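Local coordinates for protein enterochelin esterase (Salmonella enterica subsp. enterica serovar Typhimurium, PDB 3MGA) that probably hydrolyses the ester bonds of the siderophore enterobactin (enterochelin) in its ferric form, so that the iron can be released, at residues A362-A365 with Q366-S370; D241-D244 with T245-S249; D196-P199 with E200-P203; Q269-V273 with T274-D278; V119-E122 with G123-L127. All coordinates share one frame; numbering follows the deposited sequence.

Contact 1 (A362-A365 with Q366-S370); sequences ALYA and QLNTS
Y364 and N368 meet one turn apart where a helix runs out, and three carbonyls of the preceding turn take the last main-chain N-H groups. Q366 N donates to A362 O at 3.1 Å, and L367 N reaches L363 O at 3.2 Å in an almost straight bond, with an N-H...O angle of 176°. The third, N368 N to Y364 O, is shorter at 2.9 Å but more bent (142°), as the chain leaves helical geometry at N368, the centre of an inverse gamma turn. The helix is 354-367, the connecting helix of a beta-alpha-beta unit between strands 344-350 and 373-379 of the esterase domain's mixed sheet. Beyond its end, T369 OG1 gives a weak bond back to L367 O and also has Q372 NE2 as a partner.

The side chains follow the same i to i+4 spacing. CG of both Y364 and N368 stands anti to the backbone N, and the two groups run side by side in the same direction. N368 CB lies over one face of the phenol, offset toward the rim, in a CH-pi contact 4.2 Å from the Y364 ring centroid, and the amide plane is turned 30° from the ring, which also meets W376. On the buried flank, L363 CD1 and L367 CD2 touch at 4.2 Å; L363 packs on helix 328-335, while L367 and Y364 rest on I374 of strand 373-379.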
loop_
_atom_site.group_PDB
_atom_site.type_symbol
_atom_site.label_atom_id
_atom_site.label_comp_id
_atom_site.label_asym_id
_atom_site.label_seq_id
_atom_site.Cartn_x
_atom_site.Cartn_y
_atom_site.Cartn_z
ATOM N N ALA A 362 16.956 -8.867 -3.713
ATOM C CA ALA A 362 18.222 -9.088 -3.016
ATOM C C ALA A 362 17.939 -9.639 -1.626
ATOM O O ALA A 362 18.639 -10.537 -1.156
ATOM C CB ALA A 362 19.023 -7.799 -2.924
ATOM N N LEU A 363 16.908 -9.104 -0.971
ATOM C CA LEU A 363 16.544 -9.577 0.358
ATOM C C LEU A 363 16.142 -11.039 0.283
ATOM O O LEU A 363 16.548 -11.836 1.120
ATOM C CB LEU A 363 15.406 -8.751 0.963
ATOM C CG LEU A 363 14.921 -9.243 2.334
ATOM C CD1 LEU A 363 16.092 -9.367 3.313
ATOM C CD2 LEU A 363 13.857 -8.340 2.884
ATOM N N TYR A 364 15.351 -11.383 -0.735
ATOM C CA TYR A 364 14.892 -12.758 -0.930
ATOM C C TYR A 364 16.056 -13.730 -1.112
ATOM O O TYR A 364 16.096 -14.780 -0.475
ATOM C CB TYR A 364 13.952 -12.856 -2.134
ATOM C CG TYR A 364 13.496 -14.273 -2.398
ATOM C CD1 TYR A 364 12.352 -14.783 -1.788
ATOM C CD2 TYR A 364 14.230 -15.116 -3.234
ATOM C CE1 TYR A 364 11.937 -16.088 -2.015
ATOM C CE2 TYR A 364 13.828 -16.426 -3.465
ATOM C CZ TYR A 364 12.675 -16.905 -2.852
ATOM O OH TYR A 364 12.269 -18.203 -3.081
ATOM N N ALA A 365 16.999 -13.381 -1.982
ATOM C CA ALA A 365 18.159 -14.238 -2.236
ATOM C C ALA A 365 18.955 -14.491 -0.957
ATOM O O ALA A 365 19.370 -15.612 -0.697
ATOM C CB ALA A 365 19.050 -13.625 -3.302
ATOM N N GLN A 366 19.145 -13.442 -0.161
ATOM C CA GLN A 366 19.897 -13.526 1.095
ATOM C C GLN A 366 19.320 -14.504 2.113
ATOM O O GLN A 366 20.003 -15.434 2.549
ATOM C CB GLN A 366 19.990 -12.139 1.747
ATOM C CG GLN A 366 20.911 -11.152 1.028
ATOM C CD GLN A 366 22.385 -11.513 1.152
ATOM O OE1 GLN A 366 22.771 -12.356 1.967
ATOM N NE2 GLN A 366 23.219 -10.860 0.352
ATOM N N LEU A 367 18.068 -14.293 2.493
ATOM C CA LEU A 367 17.432 -15.138 3.504
ATOM C C LEU A 367 16.903 -16.484 2.998
ATOM O O LEU A 367 16.712 -17.404 3.799
ATOM C CB LEU A 367 16.324 -14.362 4.232
ATOM C CG LEU A 367 15.181 -13.762 3.421
ATOM C CD1 LEU A 367 14.420 -14.838 2.676
ATOM C CD2 LEU A 367 14.250 -12.984 4.341
ATOM N N ASN A 368 16.690 -16.616 1.687
ATOM C CA ASN A 368 16.172 -17.870 1.132
ATOM C C ASN A 368 17.054 -19.093 1.399
ATOM O O ASN A 368 17.935 -19.437 0.606
ATOM C CB ASN A 368 15.917 -17.771 -0.375
ATOM C CG ASN A 368 15.368 -19.072 -0.958
ATOM O OD1 ASN A 368 14.606 -19.787 -0.300
ATOM N ND2 ASN A 368 15.748 -19.377 -2.194
ATOM N N THR A 369 16.809 -19.733 2.536
ATOM C CA THR A 369 17.503 -20.956 2.905
ATOM C C THR A 369 16.396 -21.980 3.152
ATOM O O THR A 369 15.216 -21.691 2.937
ATOM C CB THR A 369 18.416 -20.778 4.142
ATOM O OG1 THR A 369 17.635 -20.403 5.283
ATOM C CG2 THR A 369 19.471 -19.714 3.874
ATOM N N SER A 370 16.770 -23.171 3.590
ATOM C CA SER A 370 15.801 -24.228 3.836
ATOM C C SER A 370 15.088 -24.091 5.187
ATOM O O SER A 370 13.983 -24.601 5.365
ATOM C CB SER A 370 16.521 -25.576 3.788
ATOM O OG SER A 370 17.220 -25.740 2.564
#

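Contact 2 (D241-D244 with T245-S249); sequences DAID and TQHRS
D244 caps the first turn of helix 245-251 from the N-cap position, and its carboxylate holds H247 by both the backbone and the ring. The capping bond runs from H247 N to D244 OD1 (2.9 Å, N-H...O angle 161°) and meets the oxygen nearly along its C-O axis. The same OD1 accepts from the imidazole: H247 ND1 bonds D244 OD1 at a modelled 2.5 Å, a length so short that its exact value is doubtful. The ring and carboxylate planes are 15° apart, and OD1 lies at the ring edge, near its plane, a His-carboxylate pair folded onto the cap. D244 reaches this place because its CG lies between the backbone N and the carbonyl carbon (chi1 55°), which turns the carboxylate toward the helix start. R248 N closes the turn on D244 O at 2.9 Å.

Packing is close on the inner side. A242 CB lies 3.8 Å from R248 CD, alongside the extended aliphatic chain. I243 CG2 comes within 3.5 Å of H247 ND1, and I243 CD1 lies over the rim of one ring face. R248 pairs with D209 through NE and bonds a glycerol, probably from the crystallisation liquor, through NH1; its side chain also touches S289 of a GxSxG pattern that may be the nucleophile elbow.

The outer side is looser and hydrated: T245 and Q246 are exposed, and the second carboxylate oxygen takes a water. That water donates to both D244 OD2, at 2.9 Å, and Q246 OE1, at 3.0 Å.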
loop_
_atom_site.group_PDB
_atom_site.type_symbol
_atom_site.label_atom_id
_atom_site.label_comp_id
_atom_site.label_asym_id
_atom_site.label_seq_id
_atom_site.Cartn_x
_atom_site.Cartn_y
_atom_site.Cartn_z
ATOM N N ASP A 241 -1.782 2.705 15.273
ATOM C CA ASP A 241 -1.644 4.031 14.677
ATOM C C ASP A 241 -0.174 4.403 14.670
ATOM O O ASP A 241 0.497 4.301 15.707
ATOM C CB ASP A 241 -2.425 5.041 15.525
ATOM C CG ASP A 241 -2.511 6.414 14.902
ATOM O OD1 ASP A 241 -1.931 6.654 13.832
ATOM O OD2 ASP A 241 -3.184 7.273 15.501
ATOM N N ALA A 242 0.331 4.807 13.506
ATOM C CA ALA A 242 1.723 5.239 13.369
ATOM C C ALA A 242 1.881 6.678 13.876
ATOM O O ALA A 242 3.004 7.183 13.979
ATOM C CB ALA A 242 2.181 5.142 11.907
ATOM N N ILE A 243 0.747 7.327 14.153
ATOM C CA ILE A 243 0.679 8.699 14.676
ATOM C C ILE A 243 0.876 9.763 13.601
ATOM O O ILE A 243 -0.055 10.477 13.244
ATOM C CB ILE A 243 1.685 8.958 15.844
ATOM C CG1 ILE A 243 1.481 7.949 16.973
ATOM C CG2 ILE A 243 1.522 10.371 16.372
ATOM C CD1 ILE A 243 2.371 8.196 18.171
ATOM N N ASP A 244 2.093 9.874 13.099
ATOM C CA ASP A 244 2.409 10.868 12.080
ATOM C C ASP A 244 3.728 10.498 11.421
ATOM O O ASP A 244 4.375 9.541 11.833
ATOM C CB ASP A 244 2.448 12.280 12.693
ATOM C CG ASP A 244 3.410 12.388 13.867
ATOM O OD1 ASP A 244 4.249 11.477 14.036
ATOM O OD2 ASP A 244 3.334 13.387 14.619
ATOM N N THR A 245 4.116 11.251 10.400
ATOM C CA THR A 245 5.352 10.987 9.656
ATOM C C THR A 245 6.612 11.043 10.523
ATOM O O THR A 245 7.497 10.196 10.397
ATOM C CB THR A 245 5.478 11.952 8.461
ATOM O OG1 THR A 245 4.368 11.739 7.582
ATOM C CG2 THR A 245 6.772 11.721 7.692
ATOM N N GLN A 246 6.688 12.031 11.402
ATOM C CA GLN A 246 7.836 12.171 12.285
ATOM C C GLN A 246 8.018 10.899 13.124
ATOM O O GLN A 246 9.095 10.324 13.159
ATOM C CB GLN A 246 7.668 13.414 13.182
ATOM C CG GLN A 246 8.850 13.722 14.122
ATOM C CD GLN A 246 8.627 14.995 14.967
ATOM O OE1 GLN A 246 7.581 15.648 14.871
ATOM N NE2 GLN A 246 9.616 15.344 15.796
ATOM N N HIS A 247 6.957 10.446 13.777
ATOM C CA HIS A 247 7.045 9.251 14.615
ATOM C C HIS A 247 7.248 7.978 13.815
ATOM O O HIS A 247 8.084 7.154 14.166
ATOM C CB HIS A 247 5.799 9.101 15.490
ATOM C CG HIS A 247 5.685 10.144 16.557
ATOM N ND1 HIS A 247 4.944 11.296 16.403
ATOM C CD2 HIS A 247 6.218 10.204 17.798
ATOM C CE1 HIS A 247 5.024 12.019 17.506
ATOM N NE2 HIS A 247 5.792 11.380 18.367
ATOM N N ARG A 248 6.480 7.830 12.741
ATOM C CA ARG A 248 6.547 6.651 11.901
ATOM C C ARG A 248 7.956 6.442 11.332
ATOM O O ARG A 248 8.479 5.325 11.342
ATOM C CB ARG A 248 5.512 6.761 10.774
ATOM C CG ARG A 248 5.425 5.544 9.875
ATOM C CD ARG A 248 4.346 5.702 8.812
ATOM N NE ARG A 248 4.219 4.482 8.019
ATOM C CZ ARG A 248 4.915 4.219 6.919
ATOM N NH1 ARG A 248 5.799 5.092 6.450
ATOM N NH2 ARG A 248 4.727 3.070 6.286
ATOM N N SER A 249 8.559 7.518 10.841
ATOM C CA SER A 249 9.901 7.449 10.275
ATOM C C SER A 249 10.957 7.154 11.348
ATOM O O SER A 249 12.059 6.714 11.029
ATOM C CB SER A 249 10.231 8.744 9.529
ATOM O OG SER A 249 9.311 8.954 8.468
HETATM O O HOH W 1 5.062 14.982 16.347
#

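Contact 3 (D196-P199 with E200-P203); sequences DEAP and EERP
R202 leaves its backbone with CG anti to the carbonyl carbon (chi1 -65°) and then stays extended as far as NE, a course that carries it back past P199 to D196. The aspartate turns its CG the same way, and the two side chains end up side by side, pointing in one direction. D196 OD1 sits at the guanidinium edge, near its plane, 3.3 Å from R202 NH2. This salt bridge is loose: its N-H...O angle is 122°, the hydrogen bond within it is weak, and the carboxylate is turned 48° from the guanidinium. The stronger polar partner of NH2 is the carbonyl O of G195, and NH1 bonds P275 O, so the charged end is held from several directions.

P199 covers part of the same group. Its CA and CB lie over one face of the guanidinium, CB toward the rim. Separately, its carbonyl oxygen abuts the aliphatic part of the arginine, P199 O being 3.2 Å from R202 CD.

The backbone forms a type I beta turn over 198-201, in the loop between strands 185-193 and 204-207 of the alpha/beta-hydrolase sheet. Its main bond is E201 N to A198 O at 3.0 Å, in which the donor stands well above the carbonyl plane. R202 N is shared more weakly, with A198 O and P199 O both 3.3 Å away.

On the outer side, A198 CB meets E201 CG at 3.7 Å, while the E201 carboxylate leads off to a salt bridge with R282. E200 folds its OE1 over the proline ring, 3.6 Å from P199 CD.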
loop_
_atom_site.group_PDB
_atom_site.type_symbol
_atom_site.label_atom_id
_atom_site.label_comp_id
_atom_site.label_asym_id
_atom_site.label_seq_id
_atom_site.Cartn_x
_atom_site.Cartn_y
_atom_site.Cartn_z
ATOM N N ASP A 196 -15.469 -16.447 18.006
ATOM C CA ASP A 196 -15.547 -16.657 19.456
ATOM C C ASP A 196 -15.153 -18.079 19.876
ATOM O O ASP A 196 -14.888 -18.325 21.052
ATOM C CB ASP A 196 -16.957 -16.315 19.964
ATOM C CG ASP A 196 -17.286 -14.822 19.842
ATOM O OD1 ASP A 196 -16.355 -13.990 19.910
ATOM O OD2 ASP A 196 -18.481 -14.478 19.712
ATOM N N GLU A 197 -15.116 -19.008 18.918
ATOM C CA GLU A 197 -14.732 -20.390 19.199
ATOM C C GLU A 197 -13.276 -20.405 19.654
ATOM O O GLU A 197 -12.484 -19.573 19.213
ATOM C CB GLU A 197 -14.859 -21.264 17.945
ATOM C CG GLU A 197 -16.226 -21.253 17.280
ATOM C CD GLU A 197 -17.338 -21.724 18.186
ATOM O OE1 GLU A 197 -18.485 -21.262 17.988
ATOM O OE2 GLU A 197 -17.070 -22.537 19.101
ATOM N N ALA A 198 -12.927 -21.356 20.522
ATOM C CA ALA A 198 -11.559 -21.480 21.037
ATOM C C ALA A 198 -10.822 -20.134 20.976
ATOM O O ALA A 198 -9.923 -19.950 20.150
ATOM C CB ALA A 198 -10.795 -22.547 20.259
ATOM N N PRO A 199 -11.215 -19.185 21.848
ATOM C CA PRO A 199 -10.609 -17.850 21.902
ATOM C C PRO A 199 -9.093 -17.878 22.092
ATOM O O PRO A 199 -8.386 -17.078 21.481
ATOM C CB PRO A 199 -11.270 -17.200 23.129
ATOM C CG PRO A 199 -12.477 -17.992 23.415
ATOM C CD PRO A 199 -12.255 -19.369 22.881
ATOM N N GLU A 200 -8.605 -18.800 22.925
ATOM C CA GLU A 200 -7.167 -18.912 23.199
ATOM C C GLU A 200 -6.373 -19.518 22.036
ATOM O O GLU A 200 -5.144 -19.519 22.067
ATOM C CB GLU A 200 -6.889 -19.702 24.494
ATOM C CG GLU A 200 -7.338 -19.020 25.804
ATOM C CD GLU A 200 -8.855 -18.986 26.010
ATOM O OE1 GLU A 200 -9.585 -19.702 25.284
ATOM O OE2 GLU A 200 -9.311 -18.255 26.923
ATOM N N GLU A 201 -7.065 -20.033 21.022
ATOM C CA GLU A 201 -6.407 -20.600 19.839
ATOM C C GLU A 201 -6.370 -19.582 18.697
ATOM O O GLU A 201 -5.578 -19.714 17.766
ATOM C CB GLU A 201 -7.117 -21.880 19.388
ATOM C CG GLU A 201 -7.116 -22.996 20.440
ATOM C CD GLU A 201 -5.721 -23.533 20.751
ATOM O OE1 GLU A 201 -4.811 -23.407 19.902
ATOM O OE2 GLU A 201 -5.539 -24.109 21.843
ATOM N N ARG A 202 -7.226 -18.568 18.770
ATOM C CA ARG A 202 -7.270 -17.520 17.745
ATOM C C ARG A 202 -5.906 -16.919 17.488
ATOM O O ARG A 202 -5.220 -16.527 18.428
ATOM C CB ARG A 202 -8.090 -16.346 18.215
ATOM C CG ARG A 202 -9.559 -16.510 18.454
ATOM C CD ARG A 202 -9.903 -15.291 19.283
ATOM N NE ARG A 202 -11.303 -14.964 19.406
ATOM C CZ ARG A 202 -11.757 -14.046 20.249
ATOM N NH1 ARG A 202 -10.922 -13.412 21.065
ATOM N NH2 ARG A 202 -13.052 -13.788 20.310
ATOM N N PRO A 203 -5.508 -16.827 16.216
ATOM C CA PRO A 203 -4.248 -16.179 15.928
ATOM C C PRO A 203 -4.380 -14.656 16.042
ATOM O O PRO A 203 -5.454 -14.099 15.766
ATOM C CB PRO A 203 -4.006 -16.541 14.467
ATOM C CG PRO A 203 -5.361 -16.738 13.905
ATOM C CD PRO A 203 -6.138 -17.371 15.001
#

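Contact 4 (Q269-V273 with T274-D278); sequences QVRAV and TPFSD
F276 swings its ring back against the end of helix 256-273 and meets V270 and R271 through CE2. This atom lies 3.9 Å from V270 CG1, and F276 CE2 is also 3.7 Å from R271 CA and 3.8 Å from R271 CB. The valine and the phenylalanine cross at about a right angle, and both V270 CG1 and R271 CA approach the ring obliquely. F276 is placed so by its first torsion, CG lying between the backbone N and the carbonyl carbon (chi1 60°), which bends the ring toward the helix although the chain at P275 and F276 is extended. R271 extends alongside before bending at chi3, and F276 CZ lies oblique to its guanidinium.

The backbone end is fixed by T274 N to V270 O at 3.2 Å (N-H...O angle 164°); the same carbonyl also accepts from V273 N. T274 OG1 is buried here, and the model offers it no hydrogen-bond partner, while its CG2 rests close to V273 O.

This is the exit from the helix into the loop leading to strand 284-288 of the central mixed sheet. V270 packs on L238, and T274 and F276 on V236, both of strand 236-240; V273 and T274 reach I191 and T193 of strand 185-193.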
loop_
_atom_site.group_PDB
_atom_site.type_symbol
_atom_site.label_atom_id
_atom_site.label_comp_id
_atom_site.label_asym_id
_atom_site.label_seq_id
_atom_site.Cartn_x
_atom_site.Cartn_y
_atom_site.Cartn_z
ATOM N N GLN A 269 -2.207 -5.752 27.465
ATOM C CA GLN A 269 -3.440 -4.980 27.557
ATOM C C GLN A 269 -4.474 -5.600 26.626
ATOM O O GLN A 269 -5.627 -5.803 27.011
ATOM C CB GLN A 269 -3.218 -3.516 27.168
ATOM C CG GLN A 269 -2.532 -2.620 28.197
ATOM C CD GLN A 269 -3.419 -2.306 29.397
ATOM O OE1 GLN A 269 -3.933 -3.211 30.066
ATOM N NE2 GLN A 269 -3.576 -1.012 29.696
ATOM N N VAL A 270 -4.048 -5.910 25.406
ATOM C CA VAL A 270 -4.936 -6.508 24.413
ATOM C C VAL A 270 -5.409 -7.865 24.873
ATOM O O VAL A 270 -6.559 -8.232 24.635
ATOM C CB VAL A 270 -4.254 -6.656 23.048
ATOM C CG1 VAL A 270 -5.143 -7.433 22.088
ATOM C CG2 VAL A 270 -3.903 -5.289 22.488
ATOM N N ARG A 271 -4.515 -8.607 25.527
ATOM C CA ARG A 271 -4.834 -9.931 26.055
ATOM C C ARG A 271 -5.848 -9.853 27.197
ATOM O O ARG A 271 -6.604 -10.795 27.420
ATOM C CB ARG A 271 -3.558 -10.652 26.527
ATOM C CG ARG A 271 -3.818 -12.022 27.151
ATOM C CD ARG A 271 -2.545 -12.833 27.403
ATOM N NE ARG A 271 -1.560 -12.146 28.242
ATOM C CZ ARG A 271 -0.451 -11.547 27.799
ATOM N NH1 ARG A 271 -0.131 -11.558 26.506
ATOM N NH2 ARG A 271 0.366 -10.958 28.669
ATOM N N ALA A 272 -5.855 -8.741 27.923
ATOM C CA ALA A 272 -6.792 -8.566 29.031
ATOM C C ALA A 272 -8.226 -8.390 28.540
ATOM O O ALA A 272 -9.163 -8.729 29.252
ATOM C CB ALA A 272 -6.383 -7.396 29.908
ATOM N N VAL A 273 -8.400 -7.883 27.323
ATOM C CA VAL A 273 -9.747 -7.672 26.776
ATOM C C VAL A 273 -10.265 -8.862 25.963
ATOM O O VAL A 273 -11.458 -9.140 25.993
ATOM C CB VAL A 273 -9.867 -6.341 25.954
ATOM C CG1 VAL A 273 -9.690 -5.143 26.884
ATOM C CG2 VAL A 273 -8.884 -6.295 24.802
ATOM N N THR A 274 -9.383 -9.531 25.223
ATOM C CA THR A 274 -9.753 -10.725 24.441
ATOM C C THR A 274 -8.559 -11.674 24.300
ATOM O O THR A 274 -7.457 -11.241 23.953
ATOM C CB THR A 274 -10.278 -10.395 23.028
ATOM O OG1 THR A 274 -9.296 -9.641 22.302
ATOM C CG2 THR A 274 -11.586 -9.614 23.104
ATOM N N PRO A 275 -8.775 -12.970 24.560
ATOM C CA PRO A 275 -7.683 -13.940 24.457
ATOM C C PRO A 275 -7.174 -14.198 23.035
ATOM O O PRO A 275 -7.907 -14.023 22.072
ATOM C CB PRO A 275 -8.299 -15.239 25.016
ATOM C CG PRO A 275 -9.593 -14.862 25.657
ATOM C CD PRO A 275 -10.035 -13.591 25.010
ATOM N N PHE A 276 -5.905 -14.589 22.933
ATOM C CA PHE A 276 -5.275 -14.956 21.656
ATOM C C PHE A 276 -4.090 -15.902 21.909
ATOM O O PHE A 276 -3.530 -15.936 23.007
ATOM C CB PHE A 276 -4.861 -13.734 20.823
ATOM C CG PHE A 276 -3.877 -12.830 21.502
ATOM C CD1 PHE A 276 -2.513 -13.121 21.483
ATOM C CD2 PHE A 276 -4.304 -11.661 22.124
ATOM C CE1 PHE A 276 -1.600 -12.285 22.098
ATOM C CE2 PHE A 276 -3.395 -10.811 22.740
ATOM C CZ PHE A 276 -2.038 -11.124 22.729
ATOM N N SER A 277 -3.722 -16.662 20.881
ATOM C CA SER A 277 -2.639 -17.651 20.970
ATOM C C SER A 277 -1.232 -17.102 21.208
ATOM O O SER A 277 -0.844 -16.050 20.671
ATOM C CB SER A 277 -2.604 -18.498 19.694
ATOM O OG SER A 277 -1.534 -19.431 19.730
ATOM N N ASP A 278 -0.466 -17.857 22.001
ATOM C CA ASP A 278 0.922 -17.520 22.312
ATOM C C ASP A 278 1.872 -18.238 21.360
ATOM O O ASP A 278 3.087 -18.120 21.481
ATOM C CB ASP A 278 1.251 -17.847 23.770
ATOM C CG ASP A 278 0.623 -16.862 24.743
ATOM O OD1 ASP A 278 0.368 -15.707 24.330
ATOM O OD2 ASP A 278 0.405 -17.229 25.919
#

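Contact 5 (V119-E122 with G123-L127); sequences VLRE and GWRQL
R121 and R125 lie one helical turn apart, with the guanidinium of R125 laid over the R121 side chain. R121 CB sits over one face of that group, 3.7 Å from R125 NH1, and the aliphatic part of R121 continues to CD, 3.8 Å from R125 NH2. The two guanidinium groups are turned 79° apart, with R121 NH1 4.2 Å from R125 NH2; R321 also lies close to R121 NH1. E122 gives R125 a counter-charge: its OE2 forms a long salt bridge with R125 NH1 at 3.6 Å, the side chains crossing at about a right angle. E122 gets there by bending at chi2 (65°).

On the buried face, L120 CB touches W124 CD1 at 4.2 Å, and W124 CD1 also lies against L120 O, 3.2 Å away. The indole is held further out by edge-to-face meetings with Y56 and F106.

Behind these side chains the backbone sets the spacing. W124 N to L120 O and R125 N to R121 O are both 2.8 Å. G123 is buried, and a beta carbon there would come tight to L120 O, a crowding that glycine avoids; its N bonds V119 O.

The result is an amphipathic turn of helix 117-127 in the N-terminal enterochelin esterase domain: W124 and L127 pack on I98 of strand 92-100 and L120 on the P69 loop, with R125 and E122 on the exposed side and R121 toward R321.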
loop_
_atom_site.group_PDB
_atom_site.type_symbol
_atom_site.label_atom_id
_atom_site.label_comp_id
_atom_site.label_asym_id
_atom_site.label_seq_id
_atom_site.Cartn_x
_atom_site.Cartn_y
_atom_site.Cartn_z
ATOM N N VAL A 119 14.846 15.452 -8.184
ATOM C CA VAL A 119 14.265 16.642 -8.809
ATOM C C VAL A 119 12.764 16.447 -9.053
ATOM O O VAL A 119 11.989 17.398 -8.941
ATOM C CB VAL A 119 14.982 17.011 -10.131
ATOM C CG1 VAL A 119 14.348 18.243 -10.764
ATOM C CG2 VAL A 119 16.458 17.261 -9.877
ATOM N N LEU A 120 12.360 15.219 -9.378
ATOM C CA LEU A 120 10.940 14.915 -9.602
ATOM C C LEU A 120 10.117 15.071 -8.323
ATOM O O LEU A 120 9.210 15.907 -8.277
ATOM C CB LEU A 120 10.735 13.514 -10.196
ATOM C CG LEU A 120 11.098 13.312 -11.666
ATOM C CD1 LEU A 120 10.858 11.858 -12.079
ATOM C CD2 LEU A 120 10.283 14.257 -12.544
ATOM N N ARG A 121 10.415 14.275 -7.295
ATOM C CA ARG A 121 9.676 14.394 -6.030
ATOM C C ARG A 121 9.547 15.836 -5.575
ATOM O O ARG A 121 8.465 16.258 -5.165
ATOM C CB ARG A 121 10.268 13.546 -4.897
ATOM C CG ARG A 121 9.681 12.148 -4.809
ATOM C CD ARG A 121 9.918 11.538 -3.421
ATOM N NE ARG A 121 9.012 10.420 -3.150
ATOM C CZ ARG A 121 8.969 9.744 -2.001
ATOM N NH1 ARG A 121 9.784 10.064 -1.000
ATOM N NH2 ARG A 121 8.105 8.745 -1.849
ATOM N N GLU A 122 10.642 16.586 -5.648
ATOM C CA GLU A 122 10.629 17.987 -5.260
ATOM C C GLU A 122 9.531 18.692 -6.048
ATOM O O GLU A 122 8.645 19.307 -5.468
ATOM C CB GLU A 122 11.996 18.631 -5.526
ATOM C CG GLU A 122 12.131 20.090 -5.084
ATOM C CD GLU A 122 12.022 20.286 -3.571
ATOM O OE1 GLU A 122 12.329 21.404 -3.100
ATOM O OE2 GLU A 122 11.648 19.334 -2.851
ATOM N N GLY A 123 9.576 18.573 -7.369
ATOM C CA GLY A 123 8.569 19.188 -8.230
ATOM C C GLY A 123 7.155 18.774 -7.852
ATOM O O GLY A 123 6.250 19.613 -7.796
ATOM N N TRP A 124 6.965 17.482 -7.582
ATOM C CA TRP A 124 5.646 16.966 -7.198
ATOM C C TRP A 124 5.183 17.424 -5.825
ATOM O O TRP A 124 3.980 17.538 -5.600
ATOM C CB TRP A 124 5.587 15.432 -7.266
ATOM C CG TRP A 124 5.654 14.900 -8.653
ATOM C CD1 TRP A 124 6.663 14.179 -9.206
ATOM C CD2 TRP A 124 4.682 15.092 -9.684
ATOM N NE1 TRP A 124 6.369 13.878 -10.517
ATOM C CE2 TRP A 124 5.157 14.430 -10.833
ATOM C CE3 TRP A 124 3.448 15.747 -9.743
ATOM C CZ2 TRP A 124 4.444 14.406 -12.032
ATOM C CZ3 TRP A 124 2.740 15.724 -10.931
ATOM C CH2 TRP A 124 3.243 15.059 -12.063
ATOM N N ARG A 125 6.114 17.669 -4.906
ATOM C CA ARG A 125 5.742 18.135 -3.568
ATOM C C ARG A 125 5.029 19.490 -3.628
ATOM O O ARG A 125 4.256 19.829 -2.724
ATOM C CB ARG A 125 6.955 18.227 -2.628
ATOM C CG ARG A 125 7.559 16.888 -2.218
ATOM C CD ARG A 125 8.626 17.079 -1.137
ATOM N NE ARG A 125 9.222 15.812 -0.701
ATOM C CZ ARG A 125 10.338 15.274 -1.201
ATOM N NH1 ARG A 125 11.021 15.882 -2.168
ATOM N NH2 ARG A 125 10.779 14.117 -0.722
ATOM N N GLN A 126 5.302 20.264 -4.679
ATOM C CA GLN A 126 4.663 21.574 -4.862
ATOM C C GLN A 126 3.310 21.504 -5.582
ATOM O O GLN A 126 2.506 22.427 -5.474
ATOM C CB GLN A 126 5.606 22.572 -5.565
ATOM C CG GLN A 126 6.599 23.307 -4.631
ATOM C CD GLN A 126 7.529 22.389 -3.845
ATOM O OE1 GLN A 126 7.669 21.209 -4.154
ATOM N NE2 GLN A 126 8.178 22.942 -2.827
ATOM N N LEU A 127 3.045 20.412 -6.293
ATOM C CA LEU A 127 1.777 20.268 -7.022
ATOM C C LEU A 127 0.745 19.356 -6.337
ATOM O O LEU A 127 -0.422 19.727 -6.233
ATOM C CB LEU A 127 2.045 19.781 -8.447
ATOM C CG LEU A 127 2.840 20.743 -9.330
ATOM C CD1 LEU A 127 3.187 20.101 -10.660
ATOM C CD2 LEU A 127 2.061 22.035 -9.540
#

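How the contacts relate
Contacts 3 and 4 are the directly joined pair: their centres lie about 10 Å apart, with R202 O to S277 N at 2.9 Å, so a surface turn and a helix exit share one arginine. Contacts 1, 2 and 4 lie at ends of helices beside the mixed sheet, contact 2 at a start, contacts 1 and 4 at finishes. Contact 5 belongs to the N-terminal domain, its centre about 22 Å from that of contact 2. Contacts 2 and 3 are surface: contact 2 turns on a capping carboxylate, contact 3 on a backbone turn with a weak salt bridge. Contacts 1, 4 and 5 are partly buried, with aliphatic and aromatic groups inward.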